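Local coordinates for protein cysteine synthase 3 (Entamoeba histolytica, PDB 6KR5) that catalyses the last step of cysteine biosynthesis, joining O-acetylserine with sulfide, with pyridoxal-5'-phosphate as its cofactor, at residues E80-T85 and A141-L146; N105-S110 and N126-D131. All blocks are in the same frame, centred on the assembly; numbering follows the deposited sequence. Where two conformers were deposited one is given.

Contact 1 (E80-T85 and A141-L146)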
ATOM      1  N   GLU B  80      25.404 -13.102   3.877  1.00 21.57           N
ATOM      2  CA  GLU B  80      23.947 -13.105   3.978  1.00 19.65           C
ATOM      3  C   GLU B  80      23.515 -12.184   5.104  1.00 21.21           C
ATOM      4  O   GLU B  80      24.198 -12.077   6.121  1.00 22.18           O
ATOM      5  CB  GLU B  80      23.415 -14.524   4.216  1.00 20.81           C
ATOM      6  CG  GLU B  80      23.924 -15.512   3.173  1.00 20.72           C
ATOM      7  CD  GLU B  80      23.351 -16.901   3.318  1.00 24.94           C
ATOM      8  OE1 GLU B  80      22.426 -17.099   4.140  1.00 26.15           O
ATOM      9  OE2 GLU B  80      23.818 -17.814   2.602  1.00 22.97           O
ATOM     10  N   ILE B  81      22.383 -11.519   4.914  1.00 18.86           N
ATOM     11  CA  ILE B  81      21.803 -10.658   5.939  1.00 19.65           C
ATOM     12  C   ILE B  81      21.045 -11.519   6.942  1.00 19.08           C
ATOM     13  O   ILE B  81      20.456 -12.542   6.581  1.00 20.24           O
ATOM     14  CB  ILE B  81      20.885  -9.615   5.266  1.00 21.09           C
ATOM     15  CG1 ILE B  81      21.682  -8.746   4.285  1.00 21.70           C
ATOM     16  CG2 ILE B  81      20.190  -8.745   6.311  1.00 22.26           C
ATOM     17  CD1 ILE B  81      20.941  -8.412   3.004  1.00 27.49           C
ATOM     18  N   ILE B  82      21.054 -11.126   8.220  1.00 20.08           N
ATOM     19  CA  ILE B  82      20.233 -11.806   9.217  1.00 20.49           C
ATOM     20  C   ILE B  82      19.627 -10.776  10.166  1.00 21.29           C
ATOM     21  O   ILE B  82      20.247  -9.755  10.480  1.00 20.85           O
ATOM     22  CB  ILE B  82      21.027 -12.891   9.986  1.00 20.51           C
ATOM     23  CG1 ILE B  82      20.080 -13.723  10.859  1.00 22.69           C
ATOM     24  CG2 ILE B  82      22.161 -12.284  10.813  1.00 22.37           C
ATOM     25  CD1 ILE B  82      20.738 -14.912  11.532  1.00 26.52           C
ATOM     26  N   GLU B  83      18.402 -11.046  10.607  1.00 20.56           N
ATOM     27  CA  GLU B  83      17.737 -10.241  11.618  1.00 18.59           C
ATOM     28  C   GLU B  83      16.728 -11.119  12.343  1.00 21.01           C
ATOM     29  O   GLU B  83      16.209 -12.080  11.774  1.00 20.42           O
ATOM     30  CB  GLU B  83      17.066  -9.006  11.006  1.00 19.23           C
ATOM     31  CG  GLU B  83      16.363  -8.087  12.026  1.00 20.71           C
ATOM     32  CD  GLU B  83      17.327  -7.499  13.045  1.00 21.17           C
ATOM     33  OE1 GLU B  83      17.735  -8.225  13.983  1.00 21.10           O
ATOM     34  OE2 GLU B  83      17.650  -6.302  12.914  1.00 20.75           O
ATOM     35  N   ALA B  84      16.490 -10.806  13.622  1.00 21.20           N
ATOM     36  CA  ALA B  84      15.438 -11.435  14.410  1.00 24.18           C
ATOM     37  C   ALA B  84      14.274 -10.460  14.443  1.00 25.24           C
ATOM     38  O   ALA B  84      14.347  -9.421  15.105  1.00 28.54           O
ATOM     39  CB  ALA B  84      15.922 -11.774  15.820  1.00 23.79           C
ATOM     40  N   THR B  85      13.213 -10.777  13.710  1.00 21.21           N
ATOM     41  CA  THR B  85      12.092  -9.855  13.603  1.00 23.31           C
ATOM     42  C   THR B  85      10.877 -10.612  13.106  1.00 24.91           C
ATOM     43  O   THR B  85      10.997 -11.493  12.258  1.00 22.64           O
ATOM     44  CB  THR B  85      12.400  -8.685  12.648  1.00 23.51           C
ATOM     45  OG1 THR B  85      11.224  -7.888  12.463  1.00 27.67           O
ATOM     46  CG2 THR B  85      12.851  -9.187  11.286  1.00 22.61           C
ATOM     47  N   ALA B 141      17.126 -16.823  21.046  1.00 32.53           N
ATOM     48  CA  ALA B 141      18.079 -17.902  21.292  1.00 36.87           C
ATOM     49  C   ALA B 141      18.571 -18.516  19.987  1.00 36.46           C
ATOM     50  O   ALA B 141      19.771 -18.769  19.823  1.00 35.91           O
ATOM     51  CB  ALA B 141      17.447 -18.972  22.181  1.00 39.04           C
ATOM     52  N   LYS B 142      17.659 -18.764  19.044  1.00 35.12           N
ATOM     53  CA  LYS B 142      18.060 -19.339  17.765  1.00 30.68           C
ATOM     54  C   LYS B 142      18.914 -18.363  16.967  1.00 32.26           C
ATOM     55  O   LYS B 142      19.856 -18.770  16.279  1.00 32.11           O
ATOM     56  CB  LYS B 142      16.821 -19.751  16.966  1.00 28.73           C
ATOM     57  CG  LYS B 142      17.134 -20.328  15.596  1.00 32.71           C
ATOM     58  CD  LYS B 142      17.915 -21.629  15.710  1.00 41.76           C
ATOM     59  CE  LYS B 142      18.180 -22.231  14.342  1.00 45.99           C
ATOM     60  NZ  LYS B 142      19.081 -23.417  14.414  1.00 48.59           N
ATOM     61  N   TYR B 143      18.592 -17.069  17.044  1.00 30.19           N
ATOM     62  CA  TYR B 143      19.379 -16.061  16.339  1.00 30.21           C
ATOM     63  C   TYR B 143      20.816 -16.038  16.847  1.00 34.59           C
ATOM     64  O   TYR B 143      21.766 -16.065  16.055  1.00 33.98           O
ATOM     65  CB  TYR B 143      18.725 -14.688  16.498  1.00 30.79           C
ATOM     66  CG  TYR B 143      19.566 -13.538  15.995  1.00 28.16           C
ATOM     67  CD1 TYR B 143      20.504 -12.931  16.822  1.00 34.75           C
ATOM     68  CD2 TYR B 143      19.425 -13.058  14.698  1.00 29.30           C
ATOM     69  CE1 TYR B 143      21.279 -11.885  16.375  1.00 31.10           C
ATOM     70  CE2 TYR B 143      20.192 -11.998  14.244  1.00 22.69           C
ATOM     71  CZ  TYR B 143      21.124 -11.425  15.086  1.00 31.70           C
ATOM     72  OH  TYR B 143      21.904 -10.379  14.657  1.00 27.51           O
ATOM     73  N   GLU B 144      20.989 -15.973  18.173  1.00 37.39           N
ATOM     74  CA  GLU B 144      22.331 -15.907  18.749  1.00 35.19           C
ATOM     75  C   GLU B 144      23.136 -17.151  18.406  1.00 37.87           C
ATOM     76  O   GLU B 144      24.336 -17.064  18.121  1.00 38.55           O
ATOM     77  CB  GLU B 144      22.249 -15.725  20.264  1.00 31.88           C
ATOM     78  CG  GLU B 144      21.620 -14.419  20.721  1.00 39.03           C
ATOM     79  CD  GLU B 144      22.443 -13.197  20.344  1.00 49.65           C
ATOM     80  OE1 GLU B 144      23.629 -13.357  19.987  1.00 59.19           O
ATOM     81  OE2 GLU B 144      21.900 -12.071  20.407  1.00 46.07           O
ATOM     82  N   GLU B 145      22.490 -18.319  18.428  1.00 32.67           N
ATOM     83  CA  GLU B 145      23.159 -19.547  18.025  1.00 34.20           C
ATOM     84  C   GLU B 145      23.640 -19.461  16.581  1.00 41.61           C
ATOM     85  O   GLU B 145      24.749 -19.899  16.261  1.00 39.32           O
ATOM     86  CB  GLU B 145      22.217 -20.736  18.216  1.00 40.58           C
ATOM     87  CG  GLU B 145      22.677 -22.025  17.564  1.00 48.72           C
ATOM     88  CD  GLU B 145      21.889 -23.227  18.051  1.00 53.21           C
ATOM     89  OE1 GLU B 145      21.880 -23.475  19.275  1.00 62.20           O
ATOM     90  OE2 GLU B 145      21.281 -23.923  17.212  1.00 51.69           O
ATOM     91  N   LEU B 146      22.824 -18.875  15.701  1.00 33.98           N
ATOM     92  CA  LEU B 146      23.204 -18.768  14.296  1.00 35.86           C
ATOM     93  C   LEU B 146      24.377 -17.814  14.105  1.00 35.70           C
ATOM     94  O   LEU B 146      25.293 -18.099  13.326  1.00 36.98           O
ATOM     95  CB  LEU B 146      22.007 -18.306  13.469  1.00 29.47           C
ATOM     96  CG  LEU B 146      20.981 -19.375  13.112  1.00 37.67           C
ATOM     97  CD1 LEU B 146      19.772 -18.731  12.442  1.00 30.24           C
ATOM     98  CD2 LEU B 146      21.595 -20.422  12.208  1.00 31.30           C
TER
HETATM   99  O   HOH W   1      20.574  -8.127  14.126  1.00 27.46           O
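Tyr143 carries most of this contact, reaching from helix 141-146 onto the backbone and side chains of strand 80-84. Its CG stands anti to the backbone N (chi1 171°), which sends the ring off the helix toward Ala84 and Ile82. The CD2-CE2 side of the ring does the touching. Near its root, Tyr143 CD2 lies 3.9 Å from Ala84 CB; farther out, Tyr143 CE2 meets Ile82 CG1 at 3.8 Å and Glu83 CA at 4.0 Å. The phenol oxygen continues past this apolar patch to a water, 2.7 Å from Tyr143 OH. That water donates to Glu83 OE1 at 2.8 Å, bridging phenol oxygen and carboxylate while the ring packs on Glu83 CA. Glu83 OE1 also takes the N-H of Ala84 through its anti lone pair, while Glu83 OE2 accepts the backbone N-H of Gln159; together these bonds hold the carboxylate in place. One turn further along the helix, Leu146 approaches the end of Ile82, with Leu146 CD1 4.0 Å from Ile82 CD1. That same Ile82 CD1 also touches the ring, 3.9 Å from Tyr143 CD2. Helix and strand run nearly antiparallel, 153° between their directions. This is the helix-on-sheet packing of the alpha/beta domain in fold-type II pyridoxal-phosphate enzymes, with helix 135-149 set on one face of the parallel sheet as the connection between strands 126-130 and 154-156.

Contact 2 (N105-S110 and N126-D131)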
ATOM      1  N   ASN B 105      18.114 -13.831   5.876  1.00 19.41           N
ATOM      2  CA  ASN B 105      17.649 -14.787   6.872  1.00 19.64           C
ATOM      3  C   ASN B 105      16.875 -14.046   7.956  1.00 19.35           C
ATOM      4  O   ASN B 105      17.403 -13.114   8.560  1.00 21.21           O
ATOM      5  CB  ASN B 105      18.829 -15.535   7.498  1.00 19.81           C
ATOM      6  CG  ASN B 105      19.669 -16.259   6.468  1.00 21.51           C
ATOM      7  OD1 ASN B 105      19.339 -17.370   6.054  1.00 23.94           O
ATOM      8  ND2 ASN B 105      20.760 -15.626   6.042  1.00 23.25           N
ATOM      9  N   ILE B 106      15.629 -14.451   8.198  1.00 18.87           N
ATOM     10  CA  ILE B 106      14.798 -13.839   9.232  1.00 17.72           C
ATOM     11  C   ILE B 106      14.453 -14.894  10.268  1.00 18.44           C
ATOM     12  O   ILE B 106      13.912 -15.954   9.925  1.00 20.61           O
ATOM     13  CB  ILE B 106      13.505 -13.237   8.647  1.00 18.71           C
ATOM     14  CG1 ILE B 106      13.818 -12.216   7.547  1.00 19.95           C
ATOM     15  CG2 ILE B 106      12.626 -12.670   9.774  1.00 20.42           C
ATOM     16  CD1 ILE B 106      14.563 -10.996   7.987  1.00 17.66           C
ATOM     17  N   VAL B 107      14.749 -14.599  11.536  1.00 20.48           N
ATOM     18  CA  VAL B 107      14.481 -15.506  12.647  1.00 21.52           C
ATOM     19  C   VAL B 107      13.228 -15.031  13.369  1.00 20.46           C
ATOM     20  O   VAL B 107      13.145 -13.864  13.763  1.00 21.97           O
ATOM     21  CB  VAL B 107      15.672 -15.564  13.617  1.00 22.33           C
ATOM     22  CG1 VAL B 107      15.457 -16.669  14.627  1.00 24.18           C
ATOM     23  CG2 VAL B 107      16.972 -15.751  12.840  1.00 26.22           C
ATOM     24  N   MET B 108      12.266 -15.929  13.556  0.66 24.06           N
ATOM     25  CA  MET B 108      11.005 -15.591  14.209  0.66 24.08           C
ATOM     26  C   MET B 108      10.379 -16.880  14.735  0.66 22.99           C
ATOM     27  O   MET B 108      10.674 -17.964  14.230  0.66 24.10           O
ATOM     28  CB  MET B 108      10.050 -14.897  13.228  0.66 24.44           C
ATOM     29  CG  MET B 108       9.847 -15.705  11.961  0.66 20.49           C
ATOM     30  SD  MET B 108       9.078 -14.745  10.656  0.66 26.80           S
ATOM     31  CE  MET B 108       7.713 -14.028  11.570  0.66 24.57           C
ATOM     32  N   PRO B 109       9.506 -16.779  15.746  1.00 23.88           N
ATOM     33  CA  PRO B 109       8.788 -17.989  16.188  1.00 27.87           C
ATOM     34  C   PRO B 109       7.825 -18.466  15.111  1.00 25.43           C
ATOM     35  O   PRO B 109       7.232 -17.666  14.385  1.00 25.90           O
ATOM     36  CB  PRO B 109       8.040 -17.513  17.443  1.00 28.83           C
ATOM     37  CG  PRO B 109       8.698 -16.227  17.834  1.00 23.84           C
ATOM     38  CD  PRO B 109       9.159 -15.608  16.550  1.00 23.21           C
ATOM     39  N   SER B 110       7.673 -19.796  15.014  1.00 32.20           N
ATOM     40  CA  SER B 110       6.975 -20.391  13.875  1.00 30.17           C
ATOM     41  C   SER B 110       5.531 -19.911  13.763  1.00 32.07           C
ATOM     42  O   SER B 110       4.977 -19.862  12.658  1.00 32.95           O
ATOM     43  CB  SER B 110       7.008 -21.917  13.975  1.00 30.44           C
ATOM     44  OG  SER B 110       6.060 -22.389  14.925  1.00 33.90           O
ATOM     45  N   ASN B 126      14.953 -16.640   3.573  0.53 23.63           N
ATOM     46  CA  ASN B 126      15.093 -17.909   4.276  0.53 22.91           C
ATOM     47  C   ASN B 126      14.575 -17.702   5.694  0.53 21.61           C
ATOM     48  O   ASN B 126      15.233 -17.054   6.515  0.53 22.69           O
ATOM     49  CB  ASN B 126      16.545 -18.384   4.274  0.53 22.82           C
ATOM     50  CG  ASN B 126      17.129 -18.470   2.877  0.53 27.06           C
ATOM     51  OD1 ASN B 126      17.912 -17.612   2.462  0.53 33.97           O
ATOM     52  ND2 ASN B 126      16.747 -19.505   2.140  0.53 33.61           N
ATOM     53  N   LEU B 127      13.388 -18.228   5.976  1.00 23.30           N
ATOM     54  CA  LEU B 127      12.812 -18.115   7.305  1.00 20.68           C
ATOM     55  C   LEU B 127      13.408 -19.163   8.229  1.00 24.90           C
ATOM     56  O   LEU B 127      13.420 -20.359   7.910  1.00 29.95           O
ATOM     57  CB  LEU B 127      11.292 -18.265   7.254  1.00 24.30           C
ATOM     58  CG  LEU B 127      10.593 -17.138   6.516  1.00 23.14           C
ATOM     59  CD1 LEU B 127       9.096 -17.260   6.736  1.00 30.58           C
ATOM     60  CD2 LEU B 127      11.091 -15.781   6.985  1.00 27.89           C
ATOM     61  N   VAL B 128      13.904 -18.712   9.364  1.00 21.07           N
ATOM     62  CA  VAL B 128      14.398 -19.580  10.419  1.00 23.56           C
ATOM     63  C   VAL B 128      13.343 -19.531  11.510  1.00 26.71           C
ATOM     64  O   VAL B 128      13.267 -18.560  12.270  1.00 23.83           O
ATOM     65  CB  VAL B 128      15.776 -19.148  10.928  1.00 24.39           C
ATOM     66  CG1 VAL B 128      16.240 -20.083  12.025  1.00 29.28           C
ATOM     67  CG2 VAL B 128      16.771 -19.164   9.778  1.00 25.53           C
ATOM     68  N   LEU B 129      12.500 -20.564  11.559  1.00 28.74           N
ATOM     69  CA  LEU B 129      11.340 -20.600  12.441  1.00 29.23           C
ATOM     70  C   LEU B 129      11.707 -21.374  13.695  1.00 30.11           C
ATOM     71  O   LEU B 129      11.855 -22.601  13.653  1.00 34.02           O
ATOM     72  CB  LEU B 129      10.147 -21.254  11.751  1.00 27.78           C
ATOM     73  CG  LEU B 129       9.681 -20.613  10.453  1.00 27.70           C
ATOM     74  CD1 LEU B 129       8.460 -21.358   9.912  1.00 29.15           C
ATOM     75  CD2 LEU B 129       9.364 -19.151  10.700  1.00 27.64           C
ATOM     76  N   SER B 130      11.851 -20.663  14.807  1.00 25.72           N
ATOM     77  CA  SER B 130      12.041 -21.328  16.083  1.00 27.90           C
ATOM     78  C   SER B 130      10.710 -21.895  16.581  1.00 31.68           C
ATOM     79  O   SER B 130       9.639 -21.606  16.036  1.00 28.75           O
ATOM     80  CB  SER B 130      12.637 -20.362  17.102  1.00 30.22           C
ATOM     81  OG  SER B 130      11.985 -19.106  17.048  1.00 30.71           O
ATOM     82  N   ASP B 131      10.788 -22.721  17.626  1.00 29.64           N
ATOM     83  CA  ASP B 131       9.604 -23.421  18.118  1.00 30.80           C
ATOM     84  C   ASP B 131       8.539 -22.425  18.558  1.00 29.33           C
ATOM     85  O   ASP B 131       8.807 -21.528  19.363  1.00 29.66           O
ATOM     86  CB  ASP B 131       9.967 -24.331  19.292  1.00 34.24           C
ATOM     87  CG  ASP B 131      10.958 -25.423  18.917  1.00 47.24           C
ATOM     88  OD1 ASP B 131      11.109 -25.724  17.713  1.00 49.93           O
ATOM     89  OD2 ASP B 131      11.592 -25.981  19.840  1.00 48.98           O
TER
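Met108 O is approached by two neighbouring residues of strand 126-130. Ser130 N donates to it at 3.0 Å, and the CA-H of Leu129 makes a weaker contact, Leu129 CA to Met108 O, of 3.3 Å. Val128 O has a similar pair of partners: Met108 N binds it at 3.1 Å, and the CA-H of Val107 comes in as well. The bond from Val128 N to Ile106 O is shorter, 2.8 Å, and almost straight, with 174° at the hydrogen. Ile106 N to Asn126 O and Ser110 N to Ser130 O continue the parallel ladder to either side within the two segments, whose strands are inclined by 26°.

Side chains pair on both faces. On one, Val107 and Val128 lie side by side and point the same way, and Val107 CG2 comes 4.1 Å from Val128 CB; Lys142 and Leu146 of helix 135-149 cover Val128. On the other, a chi1 of -66° swings Leu127 so that its CD2 leans 3.9 Å from Ile106 CB, and Met108, in one of its two modelled conformers, lies alongside Leu129. Gln117 of helix 114-122 touches Met108, Leu127 and Leu129 there. The amide of Asn105 faces both neighbouring strands: OD1 lies 3.5 Å from Asn126 CB, and ND2 bonds to Glu80 OE1 and Ile81 O. The five hydrogen bonds described between the two segments are thus main-chain bonds, while the side chains fasten these strands of a beta-alpha-beta unit to the helices on the two faces.

Overall arrangement
The two contacts lie about 8 Å apart between centres, and both reach one four-stranded parallel sheet, ordered 126-130, 104-109, 80-84, 154-156. Contact 2 joins the first two of these strands; contact 1 sets helix 135-149 against the third. Ile81 O and Asn105 N, probably hydrogen-bonded at 2.8 Å, tie them together through the middle of the sheet. Along the chain, contact 2 is nested inside the loop that contact 1 closes, and helix 135-149 follows strand 126-130. Helix and sheet form one alpha/beta layer, within which the contacts stand off from the cofactor: the side chains of Glu83 and Ile106 are about 10 and 12 Å from the bound pyridoxal-5'-phosphate.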